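Local atomic coordinates of CLIP-associating protein 2 (Mus musculus, PDB entry 3WOZ), a protein that probably binds tubulin through HEAT-repeat TOG domains and contributes to microtubule dynamics. Residues L85-K94 and I127-Q137; T115-F125 and Y150-M158. One frame throughout, in Å; residues are numbered along the deposited sequence.

Contact 1: residues L85-K94 and I127-Q137; sequences LFVLLTQLLK and ILMRFTVDQTQ
Ile127 pushes into helix 85-94 as a knob into a hole lined by Leu85, Phe86, Leu89 and Thr90. This is helix-on-helix packing within the HEAT-repeat array of the TOG domain, the two axes 10.6 Å apart and crossing at -51°. From CB the isoleucine forks. CG2, anti to the backbone N, meets Phe86 CD2 and Thr90 CG2 side by side, each 3.9 Å away, with Leu89 CD2 slightly farther off. The other branch starts with CG1, which passes alongside the CA of Phe86, and ends in CD1, lodged 3.6 Å from Leu85 CG and against the backbone N of Phe86.

One turn on, Thr90 lays its methyl over a face of the Phe131 ring, CG2 lying 3.8 Å from the centroid in a CH-pi contact. With chi1 at 58° its hydroxyl turns back instead to Phe86 O, which OG1 and the backbone N of Thr90 grip from opposite faces of the carbonyl plane. Deeper in, Leu128 CD2 wedges between Leu89 CD2 and Leu93 CD1, and Tyr150 of helix 141-155 covers Leu89 and Leu128 as well.

The helix ends at Val133, and an Asx turn made by Asp134, whose OD1 accepts from Thr136 N, leads to Gln137. Lys94, after brushing the edge of the Phe131 ring with CG, donates from NZ to Gln137 OE1 at 3.0 Å, from above the amide plane, and a water bridges the same NZ and OE1, 2.7 Å from each.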
loop_
_atom_site.group_PDB
_atom_site.type_symbol
_atom_site.label_atom_id
_atom_site.label_comp_id
_atom_site.label_asym_id
_atom_site.label_seq_id
_atom_site.Cartn_x
_atom_site.Cartn_y
_atom_site.Cartn_z
ATOM N N LEU A 85 -0.304 1.513 9.564
ATOM C CA LEU A 85 -0.507 0.785 8.317
ATOM C C LEU A 85 -1.045 1.654 7.174
ATOM O O LEU A 85 -0.609 1.502 6.030
ATOM C CB LEU A 85 -1.391 -0.456 8.532
ATOM C CG LEU A 85 -1.715 -1.326 7.307
ATOM C CD1 LEU A 85 -0.451 -1.855 6.612
ATOM C CD2 LEU A 85 -2.663 -2.470 7.662
ATOM N N PHE A 86 -1.976 2.559 7.480
ATOM C CA PHE A 86 -2.514 3.459 6.458
ATOM C C PHE A 86 -1.381 4.211 5.764
ATOM O O PHE A 86 -1.335 4.276 4.539
ATOM C CB PHE A 86 -3.539 4.449 7.041
ATOM C CG PHE A 86 -3.924 5.550 6.085
ATOM C CD1 PHE A 86 -3.262 6.778 6.109
ATOM C CD2 PHE A 86 -4.930 5.350 5.139
ATOM C CE1 PHE A 86 -3.608 7.798 5.214
ATOM C CE2 PHE A 86 -5.283 6.356 4.246
ATOM C CZ PHE A 86 -4.624 7.585 4.284
ATOM N N VAL A 87 -0.472 4.766 6.560
ATOM C CA VAL A 87 0.653 5.542 6.052
ATOM C C VAL A 87 1.620 4.659 5.261
ATOM O O VAL A 87 1.988 4.998 4.145
ATOM C CB VAL A 87 1.392 6.286 7.197
ATOM C CG1 VAL A 87 2.751 6.792 6.735
ATOM C CG2 VAL A 87 0.531 7.441 7.728
ATOM N N LEU A 88 2.003 3.521 5.837
ATOM C CA LEU A 88 2.923 2.598 5.188
ATOM C C LEU A 88 2.436 2.191 3.799
ATOM O O LEU A 88 3.160 2.335 2.814
ATOM C CB LEU A 88 3.135 1.359 6.060
ATOM C CG LEU A 88 3.920 0.180 5.478
ATOM C CD1 LEU A 88 5.357 0.584 5.150
ATOM C CD2 LEU A 88 3.883 -1.007 6.447
ATOM N N LEU A 89 1.200 1.702 3.735
ATOM C CA LEU A 89 0.654 1.125 2.516
ATOM C C LEU A 89 0.388 2.174 1.431
ATOM O O LEU A 89 0.748 1.969 0.261
ATOM C CB LEU A 89 -0.609 0.310 2.827
ATOM C CG LEU A 89 -1.366 -0.349 1.669
ATOM C CD1 LEU A 89 -0.429 -1.180 0.783
ATOM C CD2 LEU A 89 -2.521 -1.194 2.198
ATOM N N THR A 90 -0.221 3.293 1.818
ATOM C CA THR A 90 -0.550 4.337 0.859
ATOM C C THR A 90 0.698 5.014 0.310
ATOM O O THR A 90 0.769 5.290 -0.887
ATOM C CB THR A 90 -1.515 5.408 1.437
ATOM O OG1 THR A 90 -0.931 6.012 2.595
ATOM C CG2 THR A 90 -2.851 4.786 1.801
ATOM N N GLN A 91 1.677 5.273 1.180
ATOM C CA GLN A 91 2.921 5.901 0.746
ATOM C C GLN A 91 3.713 4.992 -0.196
ATOM O O GLN A 91 4.322 5.468 -1.153
ATOM C CB GLN A 91 3.781 6.328 1.938
ATOM C CG GLN A 91 3.269 7.562 2.673
ATOM C CD GLN A 91 3.354 8.827 1.834
ATOM O OE1 GLN A 91 4.417 9.170 1.315
ATOM N NE2 GLN A 91 2.230 9.526 1.698
ATOM N N LEU A 92 3.685 3.687 0.073
ATOM C CA LEU A 92 4.346 2.714 -0.795
ATOM C C LEU A 92 3.674 2.640 -2.163
ATOM O O LEU A 92 4.352 2.501 -3.184
ATOM C CB LEU A 92 4.394 1.329 -0.147
ATOM C CG LEU A 92 5.444 1.030 0.925
ATOM C CD1 LEU A 92 5.245 -0.396 1.430
ATOM C CD2 LEU A 92 6.882 1.225 0.400
ATOM N N LEU A 93 2.346 2.751 -2.186
ATOM C CA LEU A 93 1.608 2.728 -3.452
ATOM C C LEU A 93 1.862 3.988 -4.280
ATOM O O LEU A 93 1.954 3.920 -5.509
ATOM C CB LEU A 93 0.112 2.515 -3.224
ATOM C CG LEU A 93 -0.297 1.113 -2.760
ATOM C CD1 LEU A 93 -1.725 1.145 -2.243
ATOM C CD2 LEU A 93 -0.144 0.086 -3.878
ATOM N N LYS A 94 1.988 5.126 -3.605
ATOM C CA LYS A 94 2.374 6.369 -4.270
ATOM C C LYS A 94 3.777 6.253 -4.879
ATOM O O LYS A 94 3.989 6.637 -6.030
ATOM C CB LYS A 94 2.294 7.552 -3.302
ATOM C CG LYS A 94 0.870 7.963 -2.953
ATOM C CD LYS A 94 0.859 9.159 -2.019
ATOM C CE LYS A 94 -0.483 9.885 -2.091
ATOM N NZ LYS A 94 -0.625 10.922 -1.025
ATOM N N ILE A 127 -8.262 0.126 4.046
ATOM C CA ILE A 127 -7.365 1.216 3.673
ATOM C C ILE A 127 -7.373 1.414 2.161
ATOM O O ILE A 127 -7.376 2.548 1.680
ATOM C CB ILE A 127 -5.930 0.963 4.178
ATOM C CG1 ILE A 127 -5.867 1.187 5.691
ATOM C CG2 ILE A 127 -4.917 1.860 3.457
ATOM C CD1 ILE A 127 -4.774 0.427 6.366
ATOM N N LEU A 128 -7.398 0.309 1.425
ATOM C CA LEU A 128 -7.378 0.361 -0.028
ATOM C C LEU A 128 -8.667 0.939 -0.615
ATOM O O LEU A 128 -8.635 1.618 -1.640
ATOM C CB LEU A 128 -7.085 -1.022 -0.610
ATOM C CG LEU A 128 -5.677 -1.600 -0.388
ATOM C CD1 LEU A 128 -5.596 -3.002 -0.944
ATOM C CD2 LEU A 128 -4.603 -0.735 -1.005
HETATM N N MSE A 129 -9.797 0.674 0.036
HETATM C CA MSE A 129 -11.069 1.229 -0.421
HETATM C C MSE A 129 -11.111 2.748 -0.236
HETATM O O MSE A 129 -11.461 3.472 -1.165
HETATM C CB MSE A 129 -12.258 0.536 0.250
HETATM C CG MSE A 129 -12.448 -0.931 -0.144
HETATM SE SE MSE A 129 -12.563 -1.309 -2.063
HETATM C CE MSE A 129 -10.694 -1.745 -2.432
ATOM N N ARG A 130 -10.723 3.218 0.947
ATOM C CA ARG A 130 -10.628 4.654 1.228
ATOM C C ARG A 130 -9.609 5.366 0.330
ATOM O O ARG A 130 -9.866 6.477 -0.138
ATOM C CB ARG A 130 -10.303 4.908 2.706
ATOM C CG ARG A 130 -11.489 4.710 3.653
ATOM C CD ARG A 130 -11.120 4.986 5.115
ATOM N NE ARG A 130 -10.188 3.992 5.651
ATOM C CZ ARG A 130 -10.548 2.821 6.176
ATOM N NH1 ARG A 130 -11.828 2.474 6.247
ATOM N NH2 ARG A 130 -9.618 1.988 6.630
ATOM N N PHE A 131 -8.466 4.726 0.085
ATOM C CA PHE A 131 -7.418 5.314 -0.752
ATOM C C PHE A 131 -7.863 5.481 -2.207
ATOM O O PHE A 131 -7.534 6.478 -2.848
ATOM C CB PHE A 131 -6.129 4.488 -0.671
ATOM C CG PHE A 131 -4.910 5.191 -1.215
ATOM C CD1 PHE A 131 -4.603 6.494 -0.830
ATOM C CD2 PHE A 131 -4.047 4.533 -2.087
ATOM C CE1 PHE A 131 -3.470 7.138 -1.321
ATOM C CE2 PHE A 131 -2.908 5.167 -2.581
ATOM C CZ PHE A 131 -2.622 6.473 -2.199
ATOM N N THR A 132 -8.615 4.505 -2.710
ATOM C CA THR A 132 -9.157 4.543 -4.067
ATOM C C THR A 132 -10.057 5.767 -4.283
ATOM O O THR A 132 -9.995 6.411 -5.332
ATOM C CB THR A 132 -9.923 3.241 -4.393
ATOM O OG1 THR A 132 -9.025 2.127 -4.302
ATOM C CG2 THR A 132 -10.527 3.280 -5.797
ATOM N N VAL A 133 -10.873 6.090 -3.281
ATOM C CA VAL A 133 -11.790 7.227 -3.366
ATOM C C VAL A 133 -11.173 8.538 -2.864
ATOM O O VAL A 133 -11.712 9.615 -3.133
ATOM C CB VAL A 133 -13.136 6.959 -2.621
ATOM C CG1 VAL A 133 -13.657 5.570 -2.941
ATOM C CG2 VAL A 133 -12.987 7.140 -1.112
ATOM N N ASP A 134 -10.046 8.439 -2.153
ATOM C CA ASP A 134 -9.442 9.582 -1.457
ATOM C C ASP A 134 -9.515 10.866 -2.280
ATOM O O ASP A 134 -8.972 10.946 -3.388
ATOM C CB ASP A 134 -8.000 9.275 -1.037
ATOM C CG ASP A 134 -7.560 10.070 0.187
ATOM O OD1 ASP A 134 -7.692 11.318 0.183
ATOM O OD2 ASP A 134 -7.067 9.444 1.153
ATOM N N GLN A 135 -10.207 11.856 -1.717
ATOM C CA GLN A 135 -10.562 13.092 -2.417
ATOM C C GLN A 135 -9.519 14.199 -2.238
ATOM O O GLN A 135 -9.535 15.197 -2.966
ATOM C CB GLN A 135 -11.934 13.579 -1.933
ATOM C CG GLN A 135 -12.692 14.464 -2.925
ATOM C CD GLN A 135 -13.484 13.664 -3.943
ATOM O OE1 GLN A 135 -14.284 12.796 -3.585
ATOM N NE2 GLN A 135 -13.274 13.962 -5.222
ATOM N N THR A 136 -8.609 14.017 -1.281
ATOM C CA THR A 136 -7.585 15.026 -0.972
ATOM C C THR A 136 -6.336 14.900 -1.857
ATOM O O THR A 136 -5.231 15.282 -1.451
ATOM C CB THR A 136 -7.174 14.981 0.522
ATOM O OG1 THR A 136 -6.699 13.669 0.853
ATOM C CG2 THR A 136 -8.352 15.345 1.420
ATOM N N GLN A 137 -6.531 14.380 -3.069
ATOM C CA GLN A 137 -5.445 14.081 -4.012
ATOM C C GLN A 137 -6.018 13.542 -5.323
ATOM O O GLN A 137 -7.156 13.065 -5.361
ATOM C CB GLN A 137 -4.471 13.057 -3.410
ATOM C CG GLN A 137 -5.134 11.764 -2.941
ATOM C CD GLN A 137 -4.148 10.778 -2.360
ATOM O OE1 GLN A 137 -3.633 10.968 -1.256
ATOM N NE2 GLN A 137 -3.881 9.711 -3.102
HETATM O O HOH W 1 -2.370 10.249 0.962
#

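Contact 2: residues T115-F125 and Y150-M158; sequences TRESFPNDLQF and YIETLAKQM
Helix 121-125 and helix 150-155 run antiparallel, their axes 10.8 Å apart at 161°, while the end of helix 102-118 comes up beside them before the turn at Pro120. The CA atoms of Asn121 and Met158 approach to 5.9 Å. This is antiparallel helical-hairpin packing of the HEAT-repeat kind, with the preceding helix drawn in alongside.

Leu154 is the knob, seated among Arg116, Asn121, Gln124 and Phe125. Its CD2 branch lies at the edge of the Phe125 ring and close to that residue's backbone N, while CD1 turns to Asn121 and Gln124. Met158 bends at chi3 and lays CE over a face of Phe125, 3.8 Å from the ring centroid. Its selenium, this being selenomethionine, approaches the same ring obliquely in a Met-aromatic contact, SE 3.6 Å from CD2 of Phe125.

Arg116 slides along Tyr150 in the opposite direction, CD lying over the face of the Tyr150 ring, 3.7 Å from its centroid, in a CH-pi contact. A bend at chi3 then turns the guanidinium 74° to the ring, with an edge toward Tyr150 and one face under the Thr153 methyl. Asp113 holds NH2 in a salt bridge, so the group is gripped from its own helix while it packs across the contact.

Gln157 reaches out extended and bonds twice through NE2. It meets Asn121 OD1 nearly straight, 171° at the hydrogen, with the acceptor in the amide plane of Gln157. Arg116 O, near the end of its helix, takes the second bond, 2.9 Å from NE2 and above the carbonyl plane. A water closes the other side, 2.7 Å from Gln157 OE1 and 2.8 Å from Arg116 NE.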
loop_
_atom_site.group_PDB
_atom_site.type_symbol
_atom_site.label_atom_id
_atom_site.label_comp_id
_atom_site.label_asym_id
_atom_site.label_seq_id
_atom_site.Cartn_x
_atom_site.Cartn_y
_atom_site.Cartn_z
ATOM N N THR A 115 4.535 -6.053 3.335
ATOM C CA THR A 115 3.336 -5.451 3.930
ATOM C C THR A 115 2.123 -6.353 3.751
ATOM O O THR A 115 1.425 -6.654 4.711
ATOM C CB THR A 115 3.030 -4.068 3.311
ATOM O OG1 THR A 115 4.168 -3.219 3.473
ATOM C CG2 THR A 115 1.814 -3.409 3.984
ATOM N N ARG A 116 1.895 -6.792 2.519
ATOM C CA ARG A 116 0.709 -7.571 2.169
ATOM C C ARG A 116 0.587 -8.874 2.950
ATOM O O ARG A 116 -0.526 -9.307 3.256
ATOM C CB ARG A 116 0.693 -7.853 0.670
ATOM C CG ARG A 116 -0.694 -8.023 0.057
ATOM C CD ARG A 116 -0.623 -7.800 -1.461
ATOM N NE ARG A 116 0.434 -8.625 -2.038
ATOM C CZ ARG A 116 1.499 -8.176 -2.695
ATOM N NH1 ARG A 116 1.691 -6.876 -2.919
ATOM N NH2 ARG A 116 2.374 -9.055 -3.149
ATOM N N GLU A 117 1.727 -9.485 3.277
ATOM C CA GLU A 117 1.733 -10.748 4.011
ATOM C C GLU A 117 1.897 -10.569 5.522
ATOM O O GLU A 117 1.890 -11.551 6.261
ATOM C CB GLU A 117 2.811 -11.705 3.458
ATOM C CG GLU A 117 4.254 -11.306 3.776
ATOM C CD GLU A 117 5.293 -12.187 3.079
ATOM O OE1 GLU A 117 4.977 -12.803 2.040
ATOM O OE2 GLU A 117 6.440 -12.255 3.568
ATOM N N SER A 118 2.034 -9.327 5.979
ATOM C CA SER A 118 2.328 -9.068 7.394
ATOM C C SER A 118 1.159 -8.502 8.222
ATOM O O SER A 118 1.268 -8.376 9.436
ATOM C CB SER A 118 3.542 -8.143 7.525
ATOM O OG SER A 118 4.668 -8.665 6.838
ATOM N N PHE A 119 0.051 -8.166 7.571
ATOM C CA PHE A 119 -1.046 -7.466 8.250
ATOM C C PHE A 119 -2.387 -8.120 7.952
ATOM O O PHE A 119 -2.532 -8.743 6.907
ATOM C CB PHE A 119 -1.077 -5.993 7.824
ATOM C CG PHE A 119 0.108 -5.200 8.288
ATOM C CD1 PHE A 119 0.145 -4.666 9.576
ATOM C CD2 PHE A 119 1.187 -4.971 7.436
ATOM C CE1 PHE A 119 1.239 -3.923 10.008
ATOM C CE2 PHE A 119 2.288 -4.233 7.862
ATOM C CZ PHE A 119 2.314 -3.707 9.148
ATOM N N PRO A 120 -3.381 -7.965 8.857
ATOM C CA PRO A 120 -4.700 -8.551 8.575
ATOM C C PRO A 120 -5.261 -8.060 7.245
ATOM O O PRO A 120 -5.101 -6.890 6.905
ATOM C CB PRO A 120 -5.571 -8.061 9.740
ATOM C CG PRO A 120 -4.606 -7.736 10.833
ATOM C CD PRO A 120 -3.360 -7.249 10.147
ATOM N N ASN A 121 -5.904 -8.958 6.506
ATOM C CA ASN A 121 -6.413 -8.649 5.174
ATOM C C ASN A 121 -7.532 -7.600 5.159
ATOM O O ASN A 121 -7.521 -6.692 4.324
ATOM C CB ASN A 121 -6.866 -9.927 4.459
ATOM C CG ASN A 121 -5.700 -10.830 4.057
ATOM O OD1 ASN A 121 -4.612 -10.357 3.715
ATOM N ND2 ASN A 121 -5.937 -12.140 4.078
ATOM N N ASP A 122 -8.494 -7.733 6.074
ATOM C CA ASP A 122 -9.622 -6.799 6.145
ATOM C C ASP A 122 -9.143 -5.362 6.344
ATOM O O ASP A 122 -9.583 -4.458 5.628
ATOM C CB ASP A 122 -10.645 -7.212 7.223
ATOM C CG ASP A 122 -10.048 -7.287 8.625
ATOM O OD1 ASP A 122 -8.819 -7.498 8.770
ATOM O OD2 ASP A 122 -10.824 -7.147 9.595
ATOM N N LEU A 123 -8.219 -5.174 7.285
ATOM C CA LEU A 123 -7.618 -3.863 7.567
ATOM C C LEU A 123 -6.896 -3.269 6.349
ATOM O O LEU A 123 -7.052 -2.077 6.046
ATOM C CB LEU A 123 -6.647 -3.946 8.752
ATOM C CG LEU A 123 -7.125 -4.328 10.162
ATOM C CD1 LEU A 123 -5.953 -4.224 11.120
ATOM C CD2 LEU A 123 -8.284 -3.465 10.665
ATOM N N GLN A 124 -6.108 -4.096 5.662
ATOM C CA GLN A 124 -5.454 -3.691 4.415
ATOM C C GLN A 124 -6.496 -3.278 3.383
ATOM O O GLN A 124 -6.365 -2.238 2.742
ATOM C CB GLN A 124 -4.639 -4.836 3.822
ATOM C CG GLN A 124 -3.437 -5.285 4.615
ATOM C CD GLN A 124 -2.607 -6.269 3.820
ATOM O OE1 GLN A 124 -2.415 -7.415 4.223
ATOM N NE2 GLN A 124 -2.147 -5.835 2.658
ATOM N N PHE A 125 -7.520 -4.112 3.223
ATOM C CA PHE A 125 -8.559 -3.883 2.220
ATOM C C PHE A 125 -9.321 -2.582 2.463
ATOM O O PHE A 125 -9.634 -1.857 1.516
ATOM C CB PHE A 125 -9.529 -5.066 2.161
ATOM C CG PHE A 125 -10.509 -4.989 1.022
ATOM C CD1 PHE A 125 -11.827 -4.598 1.248
ATOM C CD2 PHE A 125 -10.110 -5.291 -0.279
ATOM C CE1 PHE A 125 -12.740 -4.523 0.195
ATOM C CE2 PHE A 125 -11.014 -5.217 -1.340
ATOM C CZ PHE A 125 -12.332 -4.830 -1.103
ATOM N N TYR A 150 -2.346 -4.179 -6.406
ATOM C CA TYR A 150 -2.290 -4.569 -5.003
ATOM C C TYR A 150 -3.634 -5.140 -4.533
ATOM O O TYR A 150 -3.664 -6.204 -3.903
ATOM C CB TYR A 150 -1.845 -3.393 -4.134
ATOM C CG TYR A 150 -1.437 -3.773 -2.725
ATOM C CD1 TYR A 150 -2.398 -4.034 -1.743
ATOM C CD2 TYR A 150 -0.095 -3.858 -2.368
ATOM C CE1 TYR A 150 -2.028 -4.377 -0.444
ATOM C CE2 TYR A 150 0.283 -4.192 -1.071
ATOM C CZ TYR A 150 -0.690 -4.455 -0.118
ATOM O OH TYR A 150 -0.319 -4.782 1.166
ATOM N N ILE A 151 -4.733 -4.448 -4.849
ATOM C CA ILE A 151 -6.085 -4.972 -4.577
ATOM C C ILE A 151 -6.192 -6.389 -5.104
ATOM O O ILE A 151 -6.524 -7.305 -4.361
ATOM C CB ILE A 151 -7.228 -4.168 -5.270
ATOM C CG1 ILE A 151 -7.033 -2.649 -5.178
ATOM C CG2 ILE A 151 -8.608 -4.624 -4.754
ATOM C CD1 ILE A 151 -7.355 -2.029 -3.864
ATOM N N GLU A 152 -5.907 -6.552 -6.396
ATOM C CA GLU A 152 -6.025 -7.846 -7.057
ATOM C C GLU A 152 -5.263 -8.939 -6.311
ATOM O O GLU A 152 -5.802 -10.019 -6.083
ATOM C CB GLU A 152 -5.553 -7.778 -8.511
ATOM C CG GLU A 152 -6.260 -8.802 -9.396
ATOM C CD GLU A 152 -5.345 -9.499 -10.381
ATOM O OE1 GLU A 152 -4.398 -8.862 -10.896
ATOM O OE2 GLU A 152 -5.592 -10.696 -10.654
ATOM N N THR A 153 -4.019 -8.654 -5.927
ATOM C CA THR A 153 -3.192 -9.637 -5.214
ATOM C C THR A 153 -3.743 -9.919 -3.812
ATOM O O THR A 153 -3.727 -11.061 -3.351
ATOM C CB THR A 153 -1.717 -9.192 -5.148
ATOM O OG1 THR A 153 -1.287 -8.776 -6.449
ATOM C CG2 THR A 153 -0.822 -10.325 -4.666
ATOM N N LEU A 154 -4.244 -8.880 -3.145
ATOM C CA LEU A 154 -4.842 -9.029 -1.817
ATOM C C LEU A 154 -6.109 -9.878 -1.883
ATOM O O LEU A 154 -6.388 -10.659 -0.973
ATOM C CB LEU A 154 -5.149 -7.661 -1.189
ATOM C CG LEU A 154 -5.600 -7.659 0.279
ATOM C CD1 LEU A 154 -4.457 -8.056 1.212
ATOM C CD2 LEU A 154 -6.165 -6.305 0.678
ATOM N N ALA A 155 -6.858 -9.724 -2.973
ATOM C CA ALA A 155 -8.093 -10.473 -3.191
ATOM C C ALA A 155 -7.852 -11.977 -3.316
ATOM O O ALA A 155 -8.719 -12.776 -2.958
ATOM C CB ALA A 155 -8.823 -9.945 -4.418
ATOM N N LYS A 156 -6.673 -12.351 -3.815
ATOM C CA LYS A 156 -6.288 -13.755 -3.967
ATOM C C LYS A 156 -5.961 -14.433 -2.635
ATOM O O LYS A 156 -5.899 -15.660 -2.559
ATOM C CB LYS A 156 -5.093 -13.903 -4.926
ATOM C CG LYS A 156 -5.250 -13.223 -6.291
ATOM C CD LYS A 156 -6.428 -13.776 -7.087
ATOM C CE LYS A 156 -6.691 -12.955 -8.343
ATOM N NZ LYS A 156 -5.641 -13.161 -9.382
ATOM N N GLN A 157 -5.740 -13.638 -1.592
ATOM C CA GLN A 157 -5.402 -14.183 -0.277
ATOM C C GLN A 157 -6.456 -13.894 0.804
ATOM O O GLN A 157 -6.337 -14.361 1.937
ATOM C CB GLN A 157 -4.004 -13.709 0.163
ATOM C CG GLN A 157 -3.870 -12.211 0.450
ATOM C CD GLN A 157 -2.473 -11.813 0.914
ATOM O OE1 GLN A 157 -1.478 -12.111 0.255
ATOM N NE2 GLN A 157 -2.397 -11.125 2.047
HETATM N N MSE A 158 -7.483 -13.129 0.446
HETATM C CA MSE A 158 -8.525 -12.725 1.391
HETATM C C MSE A 158 -9.535 -13.821 1.706
HETATM O O MSE A 158 -9.682 -14.784 0.954
HETATM C CB MSE A 158 -9.285 -11.520 0.842
HETATM C CG MSE A 158 -8.744 -10.181 1.270
HETATM SE SE MSE A 158 -9.452 -8.771 0.144
HETATM C CE MSE A 158 -11.277 -8.636 0.822
HETATM O O HOH W 2 0.790 -11.091 -0.837
#

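From the N terminus, the chain enters contact 1 on helix 85-96, runs up helix 102-118 into contact 2, and turns into helix 121-133, which serves both. Contact 1 closes the first loop, across 32 mainly helical residues, when 127-137 returns to 85-94. Contact 2 closes the second, across 24 residues, when 150-158 packs on 115-125. Because the second loop opens at 115-125 before the first has shut at 127-137, the two cross rather than nest. Their centres are 14 Å apart, and they touch where Tyr150 CZ lies 3.4 Å from Leu89 CD1 and where Leu128 CB meets Ile151 CD1. Together they tie four successive helices, 85-96 through 141-155, into the middle of the solenoid.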